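Diol-dehydratase (Roseburia inulinivorans, PDB 5I2A) probably acts as a B12-independent glycyl radical lyase that dehydrates 1,2-propanediol. Local coordinates at residues 27-37 against 79-90; 48-58 against 205-213. All coordinates share one frame; numbering follows the deposited sequence. Where two conformers were deposited one is given.

Contact 1. Residues 27-37 against 79-90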
loop_
_atom_site.group_PDB
_atom_site.type_symbol
_atom_site.label_atom_id
_atom_site.label_comp_id
_atom_site.label_asym_id
_atom_site.label_seq_id
_atom_site.Cartn_x
_atom_site.Cartn_y
_atom_site.Cartn_z
ATOM N N PRO A 27 -0.783 36.686 12.816
ATOM C CA PRO A 27 -0.235 35.392 12.404
ATOM C C PRO A 27 0.153 35.413 10.928
ATOM O O PRO A 27 -0.544 36.027 10.115
ATOM C CB PRO A 27 -1.394 34.423 12.654
ATOM C CG PRO A 27 -2.183 35.066 13.742
ATOM C CD PRO A 27 -2.121 36.545 13.417
ATOM N N GLU A 28 1.269 34.779 10.601
ATOM C CA GLU A 28 1.769 34.770 9.232
ATOM C C GLU A 28 2.032 33.355 8.718
ATOM O O GLU A 28 2.579 32.533 9.430
ATOM C CB GLU A 28 3.060 35.597 9.125
ATOM C CG GLU A 28 3.745 35.496 7.760
ATOM C CD GLU A 28 4.976 36.404 7.635
ATOM O OE1 GLU A 28 5.420 36.936 8.665
ATOM O OE2 GLU A 28 5.485 36.584 6.505
ATOM N N ILE A 29 1.655 33.104 7.470
ATOM C CA ILE A 29 1.970 31.855 6.772
ATOM C C ILE A 29 3.409 31.868 6.219
ATOM O O ILE A 29 3.808 32.816 5.532
ATOM C CB ILE A 29 0.973 31.616 5.614
ATOM C CG1 ILE A 29 -0.436 31.440 6.159
ATOM C CG2 ILE A 29 1.394 30.422 4.748
ATOM C CD1 ILE A 29 -1.532 31.638 5.122
ATOM N N GLU A 30 4.177 30.822 6.518
ATOM C CA GLU A 30 5.555 30.708 6.040
ATOM C C GLU A 30 5.757 29.498 5.108
ATOM O O GLU A 30 5.076 28.478 5.232
ATOM C CB GLU A 30 6.519 30.652 7.229
ATOM C CG GLU A 30 6.435 31.943 8.049
ATOM C CD GLU A 30 7.377 32.040 9.238
ATOM O OE1 GLU A 30 8.185 31.119 9.511
ATOM O OE2 GLU A 30 7.288 33.082 9.918
ATOM N N ALA A 31 6.704 29.628 4.185
ATOM C CA ALA A 31 6.855 28.686 3.079
ATOM C C ALA A 31 7.961 27.656 3.278
ATOM O O ALA A 31 8.065 26.723 2.492
ATOM C CB ALA A 31 7.108 29.453 1.788
ATOM N N ALA A 32 8.784 27.823 4.310
ATOM C CA ALA A 32 9.970 26.986 4.453
ATOM C C ALA A 32 9.660 25.472 4.526
ATOM O O ALA A 32 10.355 24.684 3.902
ATOM C CB ALA A 32 10.764 27.406 5.668
ATOM N N ARG A 33 8.650 25.067 5.291
ATOM C CA ARG A 33 8.343 23.634 5.403
ATOM C C ARG A 33 7.996 23.035 4.043
ATOM O O ARG A 33 8.460 21.953 3.696
ATOM C CB ARG A 33 7.187 23.366 6.378
ATOM C CG ARG A 33 7.013 21.871 6.701
ATOM C CD ARG A 33 5.817 21.581 7.625
ATOM N NE ARG A 33 5.659 20.141 7.826
ATOM C CZ ARG A 33 5.131 19.313 6.924
ATOM N NH1 ARG A 33 4.680 19.783 5.769
ATOM N NH2 ARG A 33 5.025 18.014 7.192
ATOM N N ALA A 34 7.167 23.746 3.290
ATOM C CA ALA A 34 6.712 23.249 2.000
ATOM C C ALA A 34 7.899 23.089 1.063
ATOM O O ALA A 34 7.993 22.110 0.332
ATOM C CB ALA A 34 5.672 24.179 1.406
ATOM N N GLU A 35 8.824 24.043 1.105
ATOM C CA GLU A 35 10.033 23.937 0.297
ATOM C C GLU A 35 10.879 22.733 0.708
ATOM O O GLU A 35 11.390 22.007 -0.136
ATOM C CB GLU A 35 10.867 25.217 0.399
ATOM C CG GLU A 35 10.209 26.384 -0.312
ATOM C CD GLU A 35 11.046 27.648 -0.289
ATOM O OE1 GLU A 35 11.863 27.816 0.629
ATOM O OE2 GLU A 35 10.882 28.467 -1.209
ATOM N N LEU A 36 11.024 22.520 2.007
ATOM C CA LEU A 36 11.882 21.453 2.482
ATOM C C LEU A 36 11.288 20.053 2.265
ATOM O O LEU A 36 12.021 19.123 1.943
ATOM C CB LEU A 36 12.220 21.663 3.957
ATOM C CG LEU A 36 13.118 22.885 4.224
ATOM C CD1 LEU A 36 13.161 23.205 5.712
ATOM C CD2 LEU A 36 14.529 22.669 3.668
ATOM N N ILE A 37 9.978 19.900 2.421
ATOM C CA ILE A 37 9.377 18.584 2.197
ATOM C C ILE A 37 9.445 18.243 0.703
ATOM O O ILE A 37 9.731 17.105 0.334
ATOM C CB ILE A 37 7.928 18.504 2.736
ATOM C CG1 ILE A 37 7.458 17.048 2.767
ATOM C CG2 ILE A 37 6.967 19.413 1.959
ATOM C CD1 ILE A 37 6.105 16.858 3.423
ATOM N N THR A 79 7.662 28.648 13.449
ATOM C CA THR A 79 7.747 29.743 12.489
ATOM C C THR A 79 8.549 30.925 13.051
ATOM O O THR A 79 8.652 31.100 14.255
ATOM C CB THR A 79 6.363 30.254 12.089
ATOM O OG1 THR A 79 5.625 30.547 13.275
ATOM C CG2 THR A 79 5.606 29.200 11.274
ATOM N N ILE A 80 9.104 31.745 12.172
ATOM C CA ILE A 80 9.790 32.937 12.630
ATOM C C ILE A 80 8.754 33.894 13.219
ATOM O O ILE A 80 8.930 34.393 14.323
ATOM C CB ILE A 80 10.576 33.597 11.512
ATOM C CG1 ILE A 80 11.658 32.632 11.022
ATOM C CG2 ILE A 80 11.211 34.918 11.997
ATOM C CD1 ILE A 80 12.537 32.086 12.168
ATOM N N ALA A 81 7.653 34.108 12.505
ATOM C CA ALA A 81 6.568 34.933 13.032
ATOM C C ALA A 81 5.839 34.213 14.159
ATOM O O ALA A 81 5.384 33.098 13.975
ATOM C CB ALA A 81 5.599 35.303 11.938
ATOM N N PRO A 82 5.721 34.856 15.332
ATOM C CA PRO A 82 4.945 34.257 16.423
ATOM C C PRO A 82 3.499 33.984 16.005
ATOM O O PRO A 82 2.924 34.774 15.262
ATOM C CB PRO A 82 5.012 35.312 17.529
ATOM C CG PRO A 82 6.269 36.137 17.198
ATOM C CD PRO A 82 6.281 36.171 15.694
ATOM N N ARG A 83 2.951 32.860 16.462
ATOM C CA ARG A 83 1.585 32.441 16.116
ATOM C C ARG A 83 1.394 32.240 14.615
ATOM O O ARG A 83 0.272 32.245 14.122
ATOM C CB ARG A 83 0.554 33.439 16.647
ATOM C CG ARG A 83 0.563 33.536 18.177
ATOM C CD ARG A 83 -0.479 34.502 18.699
ATOM N NE ARG A 83 -1.840 34.025 18.507
ATOM C CZ ARG A 83 -2.762 34.652 17.781
ATOM N NH1 ARG A 83 -2.471 35.801 17.170
ATOM N NH2 ARG A 83 -3.986 34.133 17.684
ATOM N N GLY A 84 2.496 32.061 13.898
ATOM C CA GLY A 84 2.445 31.824 12.475
ATOM C C GLY A 84 2.212 30.348 12.202
ATOM O O GLY A 84 2.040 29.560 13.135
ATOM N N CYS A 85 2.185 29.969 10.930
ATOM C CA CYS A 85 2.124 28.555 10.596
ATOM C C CYS A 85 2.953 28.228 9.366
ATOM O O CYS A 85 3.153 29.069 8.484
ATOM C CB CYS A 85 0.674 28.106 10.381
ATOM S SG CYS A 85 -0.106 28.791 8.889
ATOM N N GLN A 86 3.453 27.001 9.339
ATOM C CA GLN A 86 3.971 26.400 8.117
ATOM C C GLN A 86 2.799 25.853 7.312
ATOM O O GLN A 86 1.655 25.946 7.758
ATOM C CB GLN A 86 4.967 25.292 8.439
ATOM C CG GLN A 86 6.219 25.765 9.196
ATOM C CD GLN A 86 7.121 26.676 8.364
ATOM O OE1 GLN A 86 7.007 26.732 7.143
ATOM N NE2 GLN A 86 8.028 27.393 9.036
ATOM N N THR A 87 3.083 25.286 6.140
ATOM C CA THR A 87 2.057 24.658 5.313
ATOM C C THR A 87 2.379 23.181 5.065
ATOM O O THR A 87 3.502 22.737 5.269
ATOM C CB THR A 87 1.883 25.369 3.949
ATOM O OG1 THR A 87 3.072 25.221 3.167
ATOM C CG2 THR A 87 1.591 26.861 4.152
ATOM N N TYR A 88 1.363 22.428 4.665
ATOM C CA TYR A 88 1.439 20.973 4.635
ATOM C C TYR A 88 0.852 20.462 3.310
ATOM O O TYR A 88 -0.229 19.864 3.272
ATOM C CB TYR A 88 0.715 20.382 5.875
ATOM C CG TYR A 88 1.366 20.831 7.178
ATOM C CD1 TYR A 88 1.203 22.133 7.641
ATOM C CD2 TYR A 88 2.163 19.964 7.928
ATOM C CE1 TYR A 88 1.826 22.573 8.790
ATOM C CE2 TYR A 88 2.782 20.388 9.098
ATOM C CZ TYR A 88 2.603 21.702 9.523
ATOM O OH TYR A 88 3.202 22.168 10.657
ATOM N N PRO A 89 1.569 20.711 2.205
ATOM C CA PRO A 89 1.045 20.366 0.880
ATOM C C PRO A 89 0.886 18.861 0.662
ATOM O O PRO A 89 0.209 18.476 -0.288
ATOM C CB PRO A 89 2.103 20.938 -0.078
ATOM C CG PRO A 89 3.362 20.922 0.706
ATOM C CD PRO A 89 2.929 21.272 2.127
ATOM N N GLU A 90 1.490 18.031 1.511
ATOM C CA GLU A 90 1.325 16.580 1.386
ATOM C C GLU A 90 -0.146 16.182 1.586
ATOM O O GLU A 90 -0.580 15.134 1.119
ATOM C CB GLU A 90 2.225 15.825 2.378
ATOM C CG GLU A 90 1.868 15.993 3.857
ATOM C CD GLU A 90 2.686 17.085 4.561
ATOM O OE1 GLU A 90 3.076 16.891 5.728
ATOM O OE2 GLU A 90 2.932 18.137 3.945
HETATM O O HOH W 1 5.420 25.849 4.406
HETATM O O HOH W 2 10.007 29.598 8.549
#
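Glu30 and Arg33 reach across from 27-37 to grip 79-90, the loop that runs between helices 49-63 and 94-97 in the pyruvate formate lyase-like part of this glycyl radical enzyme. The backbones meet in a single parallel beta bridge, Ile29 with Cys85, where Cys85 N gives to Glu28 O and Glu30 N gives to Cys85 O. Next to it, Ala81 to Gly84 form a type II turn, and the carboxylate of Glu30 holds the start of that turn: OE1 accepts from Ile80 N at 2.9 Å through its syn lone pair, and OE2 accepts from Ala81 N at 2.8 Å, almost straight at 174°. The Glu30 side chain can do this because CG sits anti to the carbonyl carbon and the chain beyond is extended. A water that donates to Glu30 OE1 accepts from Gln86 NE2, which also gives to Thr78 O. The amide oxygen of the same Gln86 takes Arg33 N at 3.0 Å, from above its carbonyl plane, at the first turn of helix 32-43.

Arg33 runs extended from CG to NE, with CG anti to N (chi1 -170°). The CD2-CE2 rim of Tyr88 lies over one face of the Arg33 guanidinium, CD2 3.2 Å above its centre, with the planes 26° apart, while Arg33 CD sits over the ring face in a CH-pi contact. Tyr88 OH bonds Gln277 O and Arg33 NE bonds Ile278 O, so both groups are tied to the end of helix 262-279. Glu90 meets the guanidinium end-on and nearly coplanar: its OE1 takes Arg33 NH2 at 2.7 Å, its OE2 takes Arg33 NH1 at 3.0 Å, and NH1 also gives to Thr87 O at 3.2 Å.

Contact 2. Residues 48-58 against 205-213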
loop_
_atom_site.group_PDB
_atom_site.type_symbol
_atom_site.label_atom_id
_atom_site.label_comp_id
_atom_site.label_asym_id
_atom_site.label_seq_id
_atom_site.Cartn_x
_atom_site.Cartn_y
_atom_site.Cartn_z
ATOM N N PRO A 48 10.445 3.453 -0.379
ATOM C CA PRO A 48 9.151 3.212 0.268
ATOM C C PRO A 48 8.628 4.479 0.936
ATOM O O PRO A 48 9.424 5.269 1.454
ATOM C CB PRO A 48 9.467 2.139 1.318
ATOM C CG PRO A 48 10.762 1.535 0.882
ATOM C CD PRO A 48 11.513 2.643 0.233
ATOM N N VAL A 49 7.313 4.647 0.922
ATOM C CA VAL A 49 6.661 5.838 1.448
ATOM C C VAL A 49 7.137 6.210 2.855
ATOM O O VAL A 49 7.474 7.357 3.115
ATOM C CB VAL A 49 5.130 5.666 1.499
ATOM C CG1 VAL A 49 4.490 6.956 1.960
ATOM C CG2 VAL A 49 4.586 5.270 0.133
ATOM N N VAL A 50 7.164 5.241 3.759
ATOM C CA VAL A 50 7.441 5.577 5.138
ATOM C C VAL A 50 8.896 6.048 5.293
ATOM O O VAL A 50 9.189 6.885 6.145
ATOM C CB VAL A 50 7.123 4.397 6.092
ATOM C CG1 VAL A 50 8.128 3.253 5.947
ATOM C CG2 VAL A 50 7.084 4.893 7.524
ATOM N N MET A 51 9.796 5.530 4.459
ATOM C CA MET A 51 11.187 5.977 4.475
ATOM C C MET A 51 11.264 7.401 3.929
ATOM O O MET A 51 12.005 8.241 4.446
ATOM C CB MET A 51 12.087 5.037 3.664
ATOM C CG MET A 51 13.549 5.492 3.591
ATOM S SD MET A 51 14.327 5.734 5.208
ATOM C CE MET A 51 14.205 4.081 5.905
ATOM N N ARG A 52 10.472 7.683 2.905
ATOM C CA ARG A 52 10.438 9.034 2.364
ATOM C C ARG A 52 9.924 10.032 3.410
ATOM O O ARG A 52 10.431 11.153 3.478
ATOM C CB ARG A 52 9.585 9.094 1.101
ATOM C CG ARG A 52 10.106 8.175 -0.027
ATOM C CD ARG A 52 9.285 8.336 -1.295
ATOM N NE ARG A 52 9.551 9.598 -1.977
ATOM C CZ ARG A 52 8.766 10.115 -2.917
ATOM N NH1 ARG A 52 7.651 9.494 -3.273
ATOM N NH2 ARG A 52 9.088 11.260 -3.500
ATOM N N LYS A 53 8.945 9.625 4.225
ATOM C CA LYS A 53 8.405 10.513 5.275
ATOM C C LYS A 53 9.468 10.797 6.342
ATOM O O LYS A 53 9.596 11.923 6.817
ATOM C CB LYS A 53 7.163 9.910 5.959
ATOM C CG LYS A 53 5.972 9.617 5.060
ATOM C CD LYS A 53 5.290 10.862 4.593
ATOM C CE LYS A 53 4.616 11.568 5.766
ATOM N NZ LYS A 53 4.156 12.895 5.348
ATOM N N ALA A 54 10.212 9.758 6.719
ATOM C CA ALA A 54 11.278 9.882 7.712
ATOM C C ALA A 54 12.356 10.825 7.213
ATOM O O ALA A 54 12.792 11.715 7.945
ATOM C CB ALA A 54 11.878 8.526 8.042
ATOM N N ARG A 55 12.759 10.640 5.957
ATOM C CA ARG A 55 13.776 11.481 5.346
ATOM C C ARG A 55 13.291 12.924 5.208
ATOM O O ARG A 55 14.065 13.845 5.372
ATOM C CB ARG A 55 14.193 10.932 3.974
ATOM C CG ARG A 55 14.987 9.627 4.049
ATOM C CD ARG A 55 16.362 9.840 4.649
ATOM N NE ARG A 55 17.163 8.617 4.616
ATOM C CZ ARG A 55 18.219 8.400 5.391
ATOM N NH1 ARG A 55 18.598 9.327 6.265
ATOM N NH2 ARG A 55 18.893 7.259 5.299
ATOM N N ALA A 56 12.015 13.118 4.902
ATOM C CA ALA A 56 11.501 14.473 4.788
ATOM C C ALA A 56 11.458 15.146 6.179
ATOM O O ALA A 56 11.837 16.295 6.320
ATOM C CB ALA A 56 10.136 14.473 4.129
ATOM N N PHE A 57 11.029 14.405 7.198
ATOM C CA PHE A 57 11.001 14.902 8.576
ATOM C C PHE A 57 12.426 15.271 8.978
ATOM O O PHE A 57 12.669 16.329 9.538
ATOM C CB PHE A 57 10.410 13.841 9.509
ATOM C CG PHE A 57 10.188 14.288 10.943
ATOM C CD1 PHE A 57 9.450 15.422 11.242
ATOM C CD2 PHE A 57 10.660 13.509 11.996
ATOM C CE1 PHE A 57 9.213 15.791 12.564
ATOM C CE2 PHE A 57 10.417 13.863 13.317
ATOM C CZ PHE A 57 9.690 15.005 13.599
ATOM N N GLU A 58 13.369 14.398 8.651
ATOM C CA GLU A 58 14.773 14.679 8.901
ATOM C C GLU A 58 15.229 15.958 8.189
ATOM O O GLU A 58 15.859 16.814 8.797
ATOM C CB GLU A 58 15.627 13.495 8.471
ATOM C CG GLU A 58 17.131 13.751 8.419
ATOM C CD GLU A 58 17.868 12.544 7.853
ATOM O OE1 GLU A 58 17.693 12.264 6.659
ATOM O OE2 GLU A 58 18.581 11.858 8.600
ATOM N N CYS A 205 11.900 -1.546 7.256
ATOM C CA CYS A 205 11.855 -0.185 6.727
ATOM C C CYS A 205 11.210 0.780 7.749
ATOM O O CYS A 205 11.703 1.879 7.965
ATOM C CB CYS A 205 11.098 -0.128 5.402
ATOM S SG CYS A 205 11.211 1.473 4.547
ATOM N N PHE A 206 10.103 0.365 8.354
ATOM C CA PHE A 206 9.409 1.190 9.347
ATOM C C PHE A 206 10.300 1.442 10.564
ATOM O O PHE A 206 10.422 2.572 11.021
ATOM C CB PHE A 206 8.097 0.528 9.773
ATOM C CG PHE A 206 7.399 1.231 10.895
ATOM C CD1 PHE A 206 6.809 2.469 10.701
ATOM C CD2 PHE A 206 7.337 0.655 12.155
ATOM C CE1 PHE A 206 6.170 3.122 11.748
ATOM C CE2 PHE A 206 6.693 1.298 13.199
ATOM C CZ PHE A 206 6.115 2.536 12.997
ATOM N N LEU A 207 10.935 0.386 11.069
ATOM C CA LEU A 207 11.839 0.520 12.211
ATOM C C LEU A 207 13.031 1.439 11.876
ATOM O O LEU A 207 13.399 2.270 12.692
ATOM C CB LEU A 207 12.323 -0.857 12.691
ATOM C CG LEU A 207 11.226 -1.785 13.250
ATOM C CD1 LEU A 207 11.767 -3.133 13.707
ATOM C CD2 LEU A 207 10.470 -1.116 14.400
ATOM N N GLU A 208 13.616 1.316 10.684
ATOM C CA GLU A 208 14.716 2.208 10.303
ATOM C C GLU A 208 14.233 3.645 10.223
ATOM O O GLU A 208 14.958 4.566 10.579
ATOM C CB GLU A 208 15.335 1.824 8.958
ATOM C CG GLU A 208 15.894 0.419 8.878
ATOM C CD GLU A 208 17.304 0.300 9.411
ATOM O OE1 GLU A 208 17.798 1.257 10.055
ATOM O OE2 GLU A 208 17.924 -0.763 9.170
ATOM N N SER A 209 13.011 3.822 9.728
ATOM C CA SER A 209 12.389 5.140 9.639
ATOM C C SER A 209 12.239 5.800 11.009
ATOM O O SER A 209 12.395 7.009 11.139
ATOM C CB SER A 209 11.015 5.041 8.977
ATOM O OG SER A 209 11.154 4.644 7.629
ATOM N N ILE A 210 11.925 5.006 12.022
ATOM C CA ILE A 210 11.849 5.543 13.373
ATOM C C ILE A 210 13.218 6.058 13.831
ATOM O O ILE A 210 13.317 7.152 14.383
ATOM C CB ILE A 210 11.329 4.507 14.369
ATOM C CG1 ILE A 210 9.865 4.165 14.061
ATOM C CG2 ILE A 210 11.486 5.025 15.808
ATOM C CD1 ILE A 210 9.263 3.042 14.966
ATOM N N LEU A 211 14.271 5.277 13.588
ATOM C CA LEU A 211 15.619 5.676 13.994
ATOM C C LEU A 211 15.979 7.035 13.389
ATOM O O LEU A 211 16.432 7.947 14.077
ATOM C CB LEU A 211 16.654 4.612 13.583
ATOM C CG LEU A 211 16.563 3.258 14.294
ATOM C CD1 LEU A 211 17.689 2.331 13.848
ATOM C CD2 LEU A 211 16.568 3.434 15.810
ATOM N N ILE A 212 15.740 7.166 12.095
ATOM C CA ILE A 212 15.999 8.403 11.392
ATOM C C ILE A 212 15.186 9.560 11.994
ATOM O O ILE A 212 15.719 10.649 12.214
ATOM C CB ILE A 212 15.705 8.242 9.895
ATOM C CG1 ILE A 212 16.734 7.283 9.284
ATOM C CG2 ILE A 212 15.746 9.594 9.183
ATOM C CD1 ILE A 212 16.373 6.757 7.918
ATOM N N SER A 213 13.918 9.308 12.297
ATOM C CA SER A 213 13.059 10.350 12.853
ATOM C C SER A 213 13.508 10.753 14.265
ATOM O O SER A 213 13.467 11.923 14.619
ATOM C CB SER A 213 11.590 9.891 12.875
ATOM O OG SER A 213 11.148 9.538 11.574
HETATM O O HOH W 3 18.035 11.815 11.195
#
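Ile212 sets its CD1 methyl over the centre of one face of the Arg55 guanidinium, 3.5 Å from Arg55 CZ, while the carboxylate of Glu58 lies at the edge of that group, in its plane. There Arg55 NH1 gives to Glu58 OE1 at 3.1 Å in a salt bridge one turn apart on the same helix, which holds the guanidinium turned flat against the methyl. The Phe57 ring takes Ser213 CB at its edge, 3.8 Å from Phe57 CD2. At the other end the Phe206 ring receives Val50 CG2 at its edge, and Ile210 CG1 of its own helix lies over one face, offset toward the rim.

Between these groups helices 49-58 and 205-213 run parallel, 3° between their directions and 8.6 Å between axes, and pack knobs-into-holes. Ile212 is one knob, seated among Met51, Ala54, Arg55 and Glu58; its CG2 faces Glu58 and the Ala54 carbonyl. Met51 is the other, among Cys205, Glu208, Ser209 and Ile212. Its CG is anti to N (chi1 177°), but bends at chi2 and chi3 curl the thioether back, bringing SD to 3.5 Å from Ile212 CD1 and CE to Ser209 OG. The close fit is possible at Ala54, whose CB meets Ser209 CB at 3.7 Å.

No direct hydrogen bond joins 48-58 to 205-213. The serine hydroxyls turn back to their own helix instead, Ser209 OG giving to Cys205 O and Ser213 OG to Ser209 O. A water bridges the two segments, donating to Glu58 OE2 and to Ile212 O. Near the start of helix 49-58, Pro48 and Cys205 also pack on Tyr140 of the second subunit, and Pro48 CG touches Cys205 SG at 3.7 Å.

Overall arrangement
From the N terminus the chain passes through 27-37 into helix 32-43, then turns into helix 49-63, which carries 48-58. Contact 1 closes when the following loop, 79-90, comes back to 27-37, a return of 42 residues. Contact 2 closes far later, when helix 200-233 brings 205-213 alongside 48-58. The segments alternate, so the two closures cross rather than nest. Their centres lie 21 Å apart on the same side of the chain's centre, and they touch where Ile37 CG1 packs on Ala56 CB at 4.0 Å. Helix 49-63 thus lies between helix 32-43 and helix 200-233, joining the N-terminal segment to the later long helix.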